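Local coordinates for adherence and virulence protein A (Streptococcus pneumoniae, PDB 6PON) that probably binds fibronectin as an adherence and virulence factor of the pneumococcus, and carries NFACT N-terminal and middle domains, at residues Arg47-Ala52 against Phe56-Leu61; Asn28-Phe31 against Leu35-Gln38; Gln186-Glu189 against Lys193-Gln196; Asp4-His9 against Asn172-Lys177; Glu250-Leu255 against Leu259-Lys264. One frame throughout, in Å; residues are numbered along the deposited sequence.

Overall arrangement
From the N terminus, contact 4 opens first: the start of helix 5-19 waits for the loop at 172-177, and the loop so closed holds contacts 1 and 2 nested inside it. Contact 2 ties strand 34-41 to the end of strand 23-28, and contact 1 closes the last hairpin of the sheet, 44-51 with 58-61. The two touch through the four-stranded antiparallel sheet they share, and I59 of contact 1 packs on L8 of contact 4. Contact 3 follows in series, linking the end of helix 178-187 to helix 192-198. Contact 5 starts the last helix, about 47 Å from contact 4 between centres. Contacts 1, 4 and 5, and Q186 of contact 3, meet the second subunit.

Contact 1. Residues Arg47-Ala52 against Phe56-Leu61; sequences RLLLSA and FGRIQL
L49 and R58 meet on one face of the hairpin formed by strands 44-51 and 58-61, with the leucine methyl CD2 lying over one face of the guanidinium group, 3.4 Å from R58 NH2. The two side chains pass at a slant. The arginine gets there with CG set between its own backbone N and carbonyl carbon (chi1 60°) and the chain then extended as far as NE. Its guanidinium is fixed in rotation by two bonds near its own plane: NE gives a nearly straight bond to Q60 OE1 (2.8 Å), and NH1 reaches F56 O at 2.9 Å, tilted from that carbonyl's plane. On the other face, L50 and I59 run side by side in the same direction, L50 CG lying 3.9 Å from I59 CD1, while L48 CD1 touches I59 CG1 at the same distance. This face is covered by L8 and L15 of helix 5-19 and by I129. Between the faces, the hydrogen-bonded pair L49 and Q60 holds the strands together, with L49 N to Q60 O the shorter of its bonds at 2.7 Å. Y263 of the second subunit makes a cation-pi contact with R58. The hairpin thus has two chemistries: an apolar face turned into the core, and a face carrying a guanidinium whose rotation two neutral oxygens fix, its charge probably available to that aromatic ring.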
# COMPACT_ATOMS: atom_id res chain seq x y z
N ARG B 47 -27.72 -0.89 31.55
CA ARG B 47 -28.62 0.17 31.11
C ARG B 47 -28.34 0.48 29.64
O ARG B 47 -27.29 1.05 29.31
CB ARG B 47 -28.44 1.40 32.00
CG ARG B 47 -29.57 2.40 31.94
CD ARG B 47 -29.52 3.39 33.11
NE ARG B 47 -29.83 2.76 34.38
CZ ARG B 47 -30.09 3.42 35.51
NH1 ARG B 47 -30.06 4.74 35.53
NH2 ARG B 47 -30.37 2.75 36.62
N LEU B 48 -29.28 0.10 28.76
CA LEU B 48 -29.15 0.24 27.31
C LEU B 48 -29.90 1.48 26.84
O LEU B 48 -31.12 1.58 27.05
CB LEU B 48 -29.69 -0.98 26.57
CG LEU B 48 -29.53 -0.98 25.04
CD1 LEU B 48 -28.04 -0.84 24.67
CD2 LEU B 48 -30.15 -2.22 24.34
N LEU B 49 -29.20 2.39 26.17
CA LEU B 49 -29.82 3.59 25.63
C LEU B 49 -29.95 3.44 24.12
O LEU B 49 -28.98 3.12 23.43
CB LEU B 49 -29.02 4.84 25.98
CG LEU B 49 -29.34 6.13 25.19
CD1 LEU B 49 -30.78 6.57 25.42
CD2 LEU B 49 -28.37 7.28 25.53
N LEU B 50 -31.15 3.70 23.61
CA LEU B 50 -31.37 3.86 22.18
C LEU B 50 -31.96 5.25 21.95
O LEU B 50 -32.95 5.63 22.59
CB LEU B 50 -32.31 2.80 21.62
CG LEU B 50 -31.95 1.33 21.81
CD1 LEU B 50 -32.31 0.86 23.22
CD2 LEU B 50 -32.68 0.52 20.75
N SER B 51 -31.35 6.01 21.06
CA SER B 51 -31.75 7.39 20.88
C SER B 51 -32.06 7.62 19.41
O SER B 51 -31.22 7.35 18.55
CB SER B 51 -30.66 8.34 21.39
OG SER B 51 -30.98 9.67 21.07
N ALA B 52 -33.26 8.10 19.14
CA ALA B 52 -33.66 8.52 17.81
C ALA B 52 -33.52 10.02 17.63
O ALA B 52 -34.03 10.58 16.65
CB ALA B 52 -35.09 8.07 17.52
N PHE B 56 -28.10 13.31 18.05
CA PHE B 56 -27.39 12.48 19.02
C PHE B 56 -27.74 11.01 18.93
O PHE B 56 -27.27 10.22 19.76
CB PHE B 56 -27.67 12.99 20.44
CG PHE B 56 -27.48 14.46 20.59
CD1 PHE B 56 -26.42 15.10 19.96
CD2 PHE B 56 -28.37 15.21 21.34
CE1 PHE B 56 -26.24 16.47 20.09
CE2 PHE B 56 -28.20 16.57 21.48
CZ PHE B 56 -27.13 17.20 20.85
N GLY B 57 -28.56 10.62 17.96
CA GLY B 57 -29.02 9.26 17.83
C GLY B 57 -27.89 8.28 17.92
O GLY B 57 -26.85 8.47 17.27
N ARG B 58 -28.05 7.26 18.74
CA ARG B 58 -27.01 6.28 18.99
C ARG B 58 -27.64 5.14 19.78
O ARG B 58 -28.75 5.27 20.29
CB ARG B 58 -25.83 6.88 19.75
CG ARG B 58 -26.24 7.44 21.12
CD ARG B 58 -25.17 8.35 21.72
NE ARG B 58 -25.44 8.70 23.11
CZ ARG B 58 -26.22 9.71 23.49
NH1 ARG B 58 -26.82 10.47 22.58
NH2 ARG B 58 -26.40 9.97 24.77
N ILE B 59 -26.92 4.03 19.85
CA ILE B 59 -27.24 2.95 20.77
C ILE B 59 -25.98 2.68 21.59
O ILE B 59 -24.87 2.69 21.05
CB ILE B 59 -27.73 1.68 20.04
CG1 ILE B 59 -27.92 0.53 21.03
CG2 ILE B 59 -26.77 1.31 18.93
CD1 ILE B 59 -28.81 -0.59 20.53
N GLN B 60 -26.16 2.40 22.87
CA GLN B 60 -25.05 2.57 23.79
C GLN B 60 -25.42 1.97 25.13
O GLN B 60 -26.54 2.15 25.60
CB GLN B 60 -24.76 4.08 23.92
CG GLN B 60 -23.71 4.43 24.87
CD GLN B 60 -23.90 5.80 25.48
OE1 GLN B 60 -24.40 6.73 24.85
NE2 GLN B 60 -23.44 5.95 26.72
N LEU B 61 -24.48 1.26 25.77
CA LEU B 61 -24.61 1.06 27.20
C LEU B 61 -24.24 2.35 27.91
O LEU B 61 -23.44 3.14 27.42
CB LEU B 61 -23.71 -0.07 27.70
CG LEU B 61 -24.06 -1.48 27.26
CD1 LEU B 61 -22.98 -2.42 27.74
CD2 LEU B 61 -25.43 -1.87 27.81

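Contact 2. Residues Asn28-Phe31 against Leu35-Gln38; sequences NQPF and LVLQ
The beta hairpin of strands 23-28 and 34-41 closes its connecting loop with the pair N28 and V36. They form a hydrogen-bonded pair with their CA atoms 5.4 Å apart, and both backbone bonds of the pair are made. V36 N donates to N28 O over 2.9 Å in an almost straight line (178°), and N28 N returns the bond to V36 O at 3.1 Å, also close to straight. The side chains of N28 and V36 lie on the same face of the sheet. Beyond this pair the chain of 28-31 leaves the strand, and P30 takes over the contact: its ring atom CG comes to 3.6 Å from V36 CG2, with CD a little farther from the same methyl, the proline and valine side chains crossing at about a right angle. V36 presents CG2 to the ring because CG1 takes the place anti to its backbone N (chi1 177°). F66 touches both P30 and V36, while R47 and L49 of strand 44-51 pack on the valine from the neighbouring strand.

L35 projects from the other face, yet its branch CD1 bends back to 3.4 Å from N28 O, a carbonyl that already accepts from V36 N. This leucine also meets I27 and L79, the latter on helix 74-83. A hydrogen-bonded antiparallel pair closing a short connection between successive strands is that of a beta hairpin, here the one joining the first two strands of the four-stranded antiparallel sheet.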
# COMPACT_ATOMS: atom_id res chain seq x y z
N ASN B 28 -38.30 2.36 29.81
CA ASN B 28 -38.74 3.75 29.97
C ASN B 28 -38.33 4.59 28.77
O ASN B 28 -37.43 4.23 28.01
CB ASN B 28 -38.18 4.39 31.24
CG ASN B 28 -38.58 3.65 32.48
OD1 ASN B 28 -37.93 2.68 32.87
ND2 ASN B 28 -39.68 4.08 33.11
N GLN B 29 -39.02 5.73 28.64
CA GLN B 29 -38.82 6.74 27.60
C GLN B 29 -38.49 8.07 28.29
O GLN B 29 -39.36 8.94 28.43
CB GLN B 29 -40.07 6.86 26.73
CG GLN B 29 -40.05 7.86 25.60
CD GLN B 29 -41.34 7.83 24.78
OE1 GLN B 29 -42.30 7.15 25.15
NE2 GLN B 29 -41.36 8.55 23.65
N PRO B 30 -37.24 8.26 28.75
CA PRO B 30 -36.92 9.52 29.46
C PRO B 30 -37.10 10.76 28.61
O PRO B 30 -37.61 11.77 29.10
CB PRO B 30 -35.46 9.33 29.92
CG PRO B 30 -34.96 8.14 29.20
CD PRO B 30 -36.12 7.30 28.75
N PHE B 31 -36.71 10.72 27.34
CA PHE B 31 -36.99 11.81 26.42
C PHE B 31 -37.84 11.27 25.28
O PHE B 31 -38.00 10.06 25.11
CB PHE B 31 -35.70 12.44 25.90
CG PHE B 31 -34.83 12.97 27.00
CD1 PHE B 31 -35.13 14.18 27.60
CD2 PHE B 31 -33.75 12.23 27.47
CE1 PHE B 31 -34.34 14.67 28.64
CE2 PHE B 31 -32.96 12.71 28.49
CZ PHE B 31 -33.25 13.93 29.08
N LEU B 35 -35.11 5.73 24.24
CA LEU B 35 -35.60 4.54 24.92
C LEU B 35 -34.46 3.96 25.75
O LEU B 35 -33.35 3.79 25.23
CB LEU B 35 -36.11 3.50 23.90
CG LEU B 35 -36.50 2.12 24.42
CD1 LEU B 35 -37.78 2.21 25.26
CD2 LEU B 35 -36.62 1.10 23.29
N VAL B 36 -34.73 3.65 27.02
CA VAL B 36 -33.76 3.07 27.93
C VAL B 36 -34.29 1.75 28.48
O VAL B 36 -35.41 1.70 29.01
CB VAL B 36 -33.41 4.04 29.08
CG1 VAL B 36 -32.45 3.38 30.06
CG2 VAL B 36 -32.80 5.30 28.52
N LEU B 37 -33.50 0.70 28.37
CA LEU B 37 -33.83 -0.62 28.88
C LEU B 37 -32.88 -0.98 30.02
O LEU B 37 -31.66 -0.90 29.85
CB LEU B 37 -33.71 -1.69 27.78
CG LEU B 37 -34.34 -1.46 26.42
CD1 LEU B 37 -34.20 -2.70 25.56
CD2 LEU B 37 -35.82 -1.09 26.57
N GLN B 38 -33.43 -1.38 31.16
CA GLN B 38 -32.64 -2.04 32.18
C GLN B 38 -32.61 -3.53 31.86
O GLN B 38 -33.67 -4.16 31.72
CB GLN B 38 -33.20 -1.79 33.58
CG GLN B 38 -32.18 -1.99 34.70
CD GLN B 38 -32.82 -2.45 36.00
OE1 GLN B 38 -32.64 -3.60 36.43
NE2 GLN B 38 -33.59 -1.55 36.63

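Contact 3. Residues Gln186-Glu189 against Lys193-Gln196; sequences QTQE and KNLQ
N194 reaches from helix 192-198 toward the chain that leaves helix 178-187, and its side chain can be followed atom by atom. CB already lies close to a carbonyl, 3.1 Å from E189 O. With CG anti to the backbone N (chi1 -158°), the amide is carried onward past the same oxygen: CG stands 3.4 Å from E189 O, and the nitrogen ND2 at the tip closes a hydrogen bond to it at 2.8 Å. That bond is well formed at both ends, for E189 O lies in the plane of the N194 amide, and ND2 approaches in the carbonyl plane, on a lone pair. ND2 has a second acceptor in Q188 OE1, at the longer distance of 3.3 Å but with a fairly straight N-H direction. Q188 brings its oxygen there by bending at chi2 (-71°); its chain crosses that of N194 at about a right angle, and the two amide planes are 41° apart. At the other end of the residue, the backbone N of N194 is taken by T191 OG1. The two N-H bonds of one amide therefore each go to a different oxygen, one from the backbone and one from a side chain, and so pin the residues that follow one helix to the first turn of the next. The link is wholly polar and uncharged, and lies at the protein surface.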
# COMPACT_ATOMS: atom_id res chain seq x y z
N GLN B 186 -6.81 -0.50 -7.18
CA GLN B 186 -5.95 -0.27 -8.34
C GLN B 186 -6.45 0.87 -9.21
O GLN B 186 -5.65 1.59 -9.81
CB GLN B 186 -5.87 -1.55 -9.17
CG GLN B 186 -4.94 -1.45 -10.38
CD GLN B 186 -4.45 -2.81 -10.79
OE1 GLN B 186 -5.23 -3.74 -10.86
NE2 GLN B 186 -3.15 -2.95 -11.01
N THR B 187 -7.77 1.03 -9.30
CA THR B 187 -8.37 1.90 -10.30
C THR B 187 -9.15 3.08 -9.73
O THR B 187 -9.19 4.13 -10.38
CB THR B 187 -9.32 1.10 -11.20
OG1 THR B 187 -10.45 0.67 -10.44
CG2 THR B 187 -8.59 -0.11 -11.82
N GLN B 188 -9.77 2.95 -8.56
CA GLN B 188 -10.65 4.01 -8.08
C GLN B 188 -9.86 5.10 -7.36
O GLN B 188 -8.77 4.86 -6.83
CB GLN B 188 -11.73 3.46 -7.15
CG GLN B 188 -12.73 2.57 -7.85
CD GLN B 188 -13.65 3.36 -8.76
OE1 GLN B 188 -14.29 4.33 -8.34
NE2 GLN B 188 -13.72 2.94 -10.01
N GLU B 189 -10.41 6.30 -7.37
CA GLU B 189 -9.83 7.41 -6.62
C GLU B 189 -10.17 7.20 -5.15
O GLU B 189 -11.34 7.10 -4.78
CB GLU B 189 -10.36 8.74 -7.13
CG GLU B 189 -9.29 9.81 -7.32
CD GLU B 189 -9.78 10.99 -8.14
OE1 GLU B 189 -10.24 10.77 -9.29
OE2 GLU B 189 -9.72 12.14 -7.64
N LYS B 193 -14.22 11.21 -0.11
CA LYS B 193 -15.58 11.19 -0.62
C LYS B 193 -15.83 9.99 -1.52
O LYS B 193 -16.90 9.39 -1.46
CB LYS B 193 -15.89 12.49 -1.36
CG LYS B 193 -17.04 12.37 -2.37
CD LYS B 193 -17.84 13.66 -2.45
CE LYS B 193 -18.75 13.68 -3.66
NZ LYS B 193 -18.09 14.41 -4.76
N ASN B 194 -14.86 9.60 -2.35
CA ASN B 194 -15.13 8.42 -3.17
C ASN B 194 -15.16 7.15 -2.33
O ASN B 194 -15.89 6.21 -2.66
CB ASN B 194 -14.12 8.29 -4.30
CG ASN B 194 -14.66 7.44 -5.45
OD1 ASN B 194 -15.85 7.48 -5.74
ND2 ASN B 194 -13.78 6.64 -6.07
N LEU B 195 -14.42 7.11 -1.22
CA LEU B 195 -14.53 5.97 -0.33
C LEU B 195 -15.90 5.91 0.33
O LEU B 195 -16.46 4.82 0.53
CB LEU B 195 -13.43 6.04 0.72
CG LEU B 195 -11.99 5.86 0.22
CD1 LEU B 195 -10.99 6.40 1.23
CD2 LEU B 195 -11.73 4.39 -0.04
N GLN B 196 -16.47 7.07 0.68
CA GLN B 196 -17.80 7.06 1.28
C GLN B 196 -18.84 6.57 0.29
O GLN B 196 -19.78 5.87 0.67
CB GLN B 196 -18.18 8.46 1.76
CG GLN B 196 -17.49 8.89 3.00
CD GLN B 196 -18.11 10.16 3.54
OE1 GLN B 196 -17.95 11.24 2.96
NE2 GLN B 196 -18.83 10.04 4.66

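Contact 4. Residues Asp4-His9 against Asn172-Lys177; sequences DGFFLH and NPFTIK
The imidazole of H9 and the phenyl ring of F174 lie face to face, their centroids 3.6 Å apart and their planes only 6° from parallel. F174 CE1 sits over the centre of the histidine ring, and H9 ND1 in turn lies over the centre of the phenyl ring. At the edge of F174, in its plane, is N172 OD1, and F6 meets the rim of the ring at CZ: F6 CD1 is 3.5 Å from F174 CZ. F6 and F174 touch rim to rim, neither covering the other, with planes 18° apart. The stacked side chains come from opposite directions. H9 leaves helix 5-19 with CG anti to its backbone N (chi1 173°), whereas F174 is delivered by an Asx turn in which N172 OD1 accepts from F174 N at 3.0 Å. The helix that supplies F6 and H9 is itself capped by D4, whose OD1 accepts from F7 N at 2.9 Å. F225 of the second subunit stacks on F6, and F226 of that subunit meets F174 edge to face, extending the aromatic cluster across the dimer. What joins these distant parts of the chain is ring packing throughout; no polar bond between the two segments adds to it. If the imidazole were doubly protonated, and so cationic, the stack could gain cation-pi character; neutral, it would rest mainly on dispersion.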
# COMPACT_ATOMS: atom_id res chain seq x y z
N ASP B 4 -21.00 6.28 12.90
CA ASP B 4 -21.25 5.70 11.59
C ASP B 4 -21.34 4.18 11.70
O ASP B 4 -21.25 3.60 12.78
CB ASP B 4 -20.16 6.12 10.60
CG ASP B 4 -18.74 5.86 11.12
OD1 ASP B 4 -18.53 5.37 12.27
OD2 ASP B 4 -17.80 6.17 10.34
N GLY B 5 -21.55 3.53 10.54
CA GLY B 5 -21.61 2.07 10.52
C GLY B 5 -20.34 1.43 11.06
O GLY B 5 -20.39 0.43 11.79
N PHE B 6 -19.19 2.02 10.73
CA PHE B 6 -17.91 1.51 11.21
C PHE B 6 -17.85 1.52 12.73
O PHE B 6 -17.49 0.51 13.35
CB PHE B 6 -16.78 2.36 10.61
CG PHE B 6 -15.40 1.97 11.07
CD1 PHE B 6 -14.86 0.73 10.73
CD2 PHE B 6 -14.63 2.85 11.80
CE1 PHE B 6 -13.59 0.38 11.14
CE2 PHE B 6 -13.34 2.50 12.20
CZ PHE B 6 -12.82 1.28 11.88
N PHE B 7 -18.21 2.65 13.35
CA PHE B 7 -18.29 2.70 14.81
C PHE B 7 -19.27 1.66 15.34
O PHE B 7 -18.99 0.95 16.31
CB PHE B 7 -18.71 4.09 15.27
CG PHE B 7 -18.61 4.30 16.76
CD1 PHE B 7 -19.70 4.05 17.58
CD2 PHE B 7 -17.43 4.76 17.33
CE1 PHE B 7 -19.62 4.24 18.95
CE2 PHE B 7 -17.34 4.95 18.70
CZ PHE B 7 -18.44 4.68 19.52
N LEU B 8 -20.44 1.58 14.71
CA LEU B 8 -21.48 0.68 15.19
C LEU B 8 -21.04 -0.77 15.09
O LEU B 8 -21.42 -1.59 15.93
CB LEU B 8 -22.76 0.93 14.39
CG LEU B 8 -24.04 0.14 14.69
CD1 LEU B 8 -24.40 0.33 16.14
CD2 LEU B 8 -25.19 0.59 13.77
N HIS B 9 -20.22 -1.09 14.08
CA HIS B 9 -19.67 -2.44 13.99
C HIS B 9 -18.92 -2.80 15.26
O HIS B 9 -19.01 -3.93 15.75
CB HIS B 9 -18.76 -2.58 12.77
CG HIS B 9 -18.01 -3.88 12.70
ND1 HIS B 9 -18.33 -4.87 11.80
CD2 HIS B 9 -16.95 -4.34 13.40
CE1 HIS B 9 -17.51 -5.89 11.96
NE2 HIS B 9 -16.66 -5.59 12.93
N ASN B 172 -20.02 -3.35 1.60
CA ASN B 172 -19.60 -3.55 2.98
C ASN B 172 -18.09 -3.73 3.07
O ASN B 172 -17.57 -4.75 2.59
CB ASN B 172 -20.33 -4.76 3.56
CG ASN B 172 -20.10 -4.93 5.04
OD1 ASN B 172 -19.10 -4.45 5.59
ND2 ASN B 172 -21.03 -5.62 5.71
N PRO B 173 -17.35 -2.80 3.68
CA PRO B 173 -15.88 -2.89 3.66
C PRO B 173 -15.32 -4.01 4.50
O PRO B 173 -14.17 -4.40 4.30
CB PRO B 173 -15.43 -1.52 4.19
CG PRO B 173 -16.55 -1.08 5.05
CD PRO B 173 -17.82 -1.62 4.43
N PHE B 174 -16.08 -4.53 5.46
CA PHE B 174 -15.57 -5.61 6.30
C PHE B 174 -15.52 -6.94 5.55
O PHE B 174 -14.68 -7.78 5.85
CB PHE B 174 -16.44 -5.76 7.56
CG PHE B 174 -16.25 -4.67 8.57
CD1 PHE B 174 -15.22 -4.71 9.48
CD2 PHE B 174 -17.11 -3.59 8.61
CE1 PHE B 174 -15.03 -3.70 10.40
CE2 PHE B 174 -16.93 -2.58 9.52
CZ PHE B 174 -15.88 -2.64 10.42
N THR B 175 -16.41 -7.14 4.58
CA THR B 175 -16.63 -8.45 3.98
C THR B 175 -16.32 -8.50 2.49
O THR B 175 -16.48 -9.57 1.89
CB THR B 175 -18.08 -8.90 4.17
OG1 THR B 175 -18.96 -7.94 3.56
CG2 THR B 175 -18.41 -9.01 5.65
N ILE B 176 -15.93 -7.39 1.87
CA ILE B 176 -15.67 -7.40 0.44
C ILE B 176 -14.51 -8.34 0.14
O ILE B 176 -13.56 -8.46 0.93
CB ILE B 176 -15.37 -5.99 -0.07
CG1 ILE B 176 -15.20 -6.01 -1.59
CG2 ILE B 176 -14.12 -5.43 0.66
CD1 ILE B 176 -14.66 -4.71 -2.18
N LYS B 177 -14.60 -9.02 -0.99
CA LYS B 177 -13.64 -10.04 -1.37
C LYS B 177 -12.36 -9.42 -1.93
O LYS B 177 -12.35 -8.28 -2.42
CB LYS B 177 -14.26 -10.99 -2.40
CG LYS B 177 -15.50 -11.70 -1.88
CD LYS B 177 -15.99 -12.77 -2.85
CE LYS B 177 -15.52 -14.17 -2.46
NZ LYS B 177 -14.20 -14.55 -3.04

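Contact 5. Residues Glu250-Leu255 against Leu259-Lys264; sequences EPFANL and LDTYYK
L255 and L259 are joined by the backbone: L259 N donates to L255 O over 3.0 Å, the i to i+4 bond of the first turn of helix 255-263. The donor stands 29° out of the plane of that carbonyl. Further polar bonds belong to the start of this helix, where N254 is the N-cap and its OD1 accepts from D257 N. Across the dimer, D260 bonds to T62 and Q63 of the second subunit, and weakly to Q60 of that subunit.

Van der Waals contact at the same L255 oxygen follows from the helical geometry. L259 CG lies 3.3 Å from L255 O, brought over it with CG beside the backbone N (chi1 -68°). Both leucines also make apolar contacts beyond the turn, L255 packing on P232 and L259 on F239.

The third kind is a side-chain contact between F252, in the loop ahead of the helix, and T261. F252 CE2 is 3.6 Å from T261 OG1 and 4.0 Å from T261 CB, the two side chains approaching at a slant. The threonine hydroxyl has its hydrogen-bond partner in D257 O, one turn back, and what it offers the ring is a van der Waals neighbour. Helical bonding and capping thus set the turn, while the phenylalanine lies against it through weaker, undirected contact.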
# COMPACT_ATOMS: atom_id res chain seq x y z
N GLU B 250 13.97 -20.57 -8.04
CA GLU B 250 14.41 -20.12 -6.72
C GLU B 250 15.51 -19.06 -6.80
O GLU B 250 16.18 -18.91 -7.84
CB GLU B 250 14.91 -21.33 -5.92
CG GLU B 250 13.79 -22.23 -5.52
CD GLU B 250 14.27 -23.31 -4.61
OE1 GLU B 250 15.44 -23.71 -4.76
OE2 GLU B 250 13.47 -23.75 -3.75
N PRO B 251 15.73 -18.30 -5.71
CA PRO B 251 16.71 -17.20 -5.77
C PRO B 251 18.16 -17.64 -5.85
O PRO B 251 18.48 -18.82 -5.79
CB PRO B 251 16.45 -16.43 -4.47
CG PRO B 251 15.18 -16.97 -3.90
CD PRO B 251 15.01 -18.35 -4.43
N PHE B 252 19.04 -16.65 -6.00
CA PHE B 252 20.47 -16.87 -6.14
C PHE B 252 21.20 -16.12 -5.04
O PHE B 252 20.66 -15.22 -4.40
CB PHE B 252 20.97 -16.41 -7.52
CG PHE B 252 20.43 -17.20 -8.68
CD1 PHE B 252 19.12 -17.05 -9.09
CD2 PHE B 252 21.23 -18.09 -9.36
CE1 PHE B 252 18.62 -17.77 -10.15
CE2 PHE B 252 20.73 -18.82 -10.43
CZ PHE B 252 19.42 -18.65 -10.82
N ALA B 253 22.45 -16.51 -4.82
CA ALA B 253 23.23 -15.85 -3.77
C ALA B 253 23.58 -14.42 -4.16
O ALA B 253 23.75 -13.56 -3.29
CB ALA B 253 24.49 -16.65 -3.47
N ASN B 254 23.68 -14.14 -5.45
CA ASN B 254 24.05 -12.80 -5.86
C ASN B 254 23.69 -12.61 -7.32
O ASN B 254 23.32 -13.56 -8.02
CB ASN B 254 25.53 -12.56 -5.63
CG ASN B 254 26.35 -13.74 -6.03
OD1 ASN B 254 26.45 -14.05 -7.22
ND2 ASN B 254 26.89 -14.44 -5.06
N LEU B 255 23.82 -11.38 -7.78
CA LEU B 255 23.39 -11.04 -9.12
C LEU B 255 24.32 -11.64 -10.17
O LEU B 255 23.87 -11.86 -11.30
CB LEU B 255 23.31 -9.52 -9.25
CG LEU B 255 22.44 -8.88 -8.16
CD1 LEU B 255 22.84 -7.44 -7.85
CD2 LEU B 255 20.98 -8.97 -8.53
N LEU B 259 22.89 -13.76 -13.34
CA LEU B 259 23.13 -13.36 -14.73
C LEU B 259 23.98 -14.40 -15.48
O LEU B 259 23.69 -14.69 -16.65
CB LEU B 259 23.79 -11.98 -14.74
CG LEU B 259 22.84 -10.88 -14.28
CD1 LEU B 259 23.53 -9.54 -14.32
CD2 LEU B 259 21.59 -10.86 -15.15
N ASP B 260 25.00 -14.98 -14.84
CA ASP B 260 25.74 -16.09 -15.46
C ASP B 260 24.77 -17.17 -15.94
O ASP B 260 24.89 -17.67 -17.06
CB ASP B 260 26.75 -16.71 -14.49
CG ASP B 260 28.01 -15.86 -14.29
OD1 ASP B 260 28.17 -14.83 -14.98
OD2 ASP B 260 28.86 -16.24 -13.45
N THR B 261 23.78 -17.48 -15.10
CA THR B 261 22.81 -18.52 -15.43
C THR B 261 21.86 -18.06 -16.53
O THR B 261 21.56 -18.81 -17.46
CB THR B 261 22.03 -18.91 -14.17
OG1 THR B 261 22.95 -19.40 -13.18
CG2 THR B 261 20.97 -19.96 -14.48
N TYR B 262 21.37 -16.82 -16.43
CA TYR B 262 20.45 -16.34 -17.46
C TYR B 262 21.11 -16.33 -18.83
O TYR B 262 20.48 -16.71 -19.83
CB TYR B 262 19.95 -14.95 -17.10
CG TYR B 262 19.01 -14.40 -18.11
CD1 TYR B 262 17.68 -14.79 -18.13
CD2 TYR B 262 19.44 -13.46 -19.06
CE1 TYR B 262 16.79 -14.29 -19.05
CE2 TYR B 262 18.55 -12.95 -20.01
CZ TYR B 262 17.22 -13.37 -19.99
OH TYR B 262 16.32 -12.87 -20.88
N TYR B 263 22.37 -15.91 -18.92
CA TYR B 263 23.00 -15.65 -20.21
C TYR B 263 23.82 -16.82 -20.72
O TYR B 263 24.38 -16.72 -21.82
CB TYR B 263 23.89 -14.39 -20.14
CG TYR B 263 23.08 -13.12 -20.15
CD1 TYR B 263 22.41 -12.72 -21.30
CD2 TYR B 263 22.98 -12.33 -19.03
CE1 TYR B 263 21.66 -11.56 -21.32
CE2 TYR B 263 22.21 -11.19 -19.04
CZ TYR B 263 21.56 -10.80 -20.18
OH TYR B 263 20.80 -9.65 -20.18
N LYS B 264 23.89 -17.91 -19.96
CA LYS B 264 24.88 -18.96 -20.21
C LYS B 264 24.82 -19.46 -21.65
O LYS B 264 25.83 -19.45 -22.37
CB LYS B 264 24.67 -20.12 -19.23
CG LYS B 264 25.83 -21.10 -19.23
CD LYS B 264 25.39 -22.54 -19.09
CE LYS B 264 25.46 -23.02 -17.66
NZ LYS B 264 25.48 -24.52 -17.55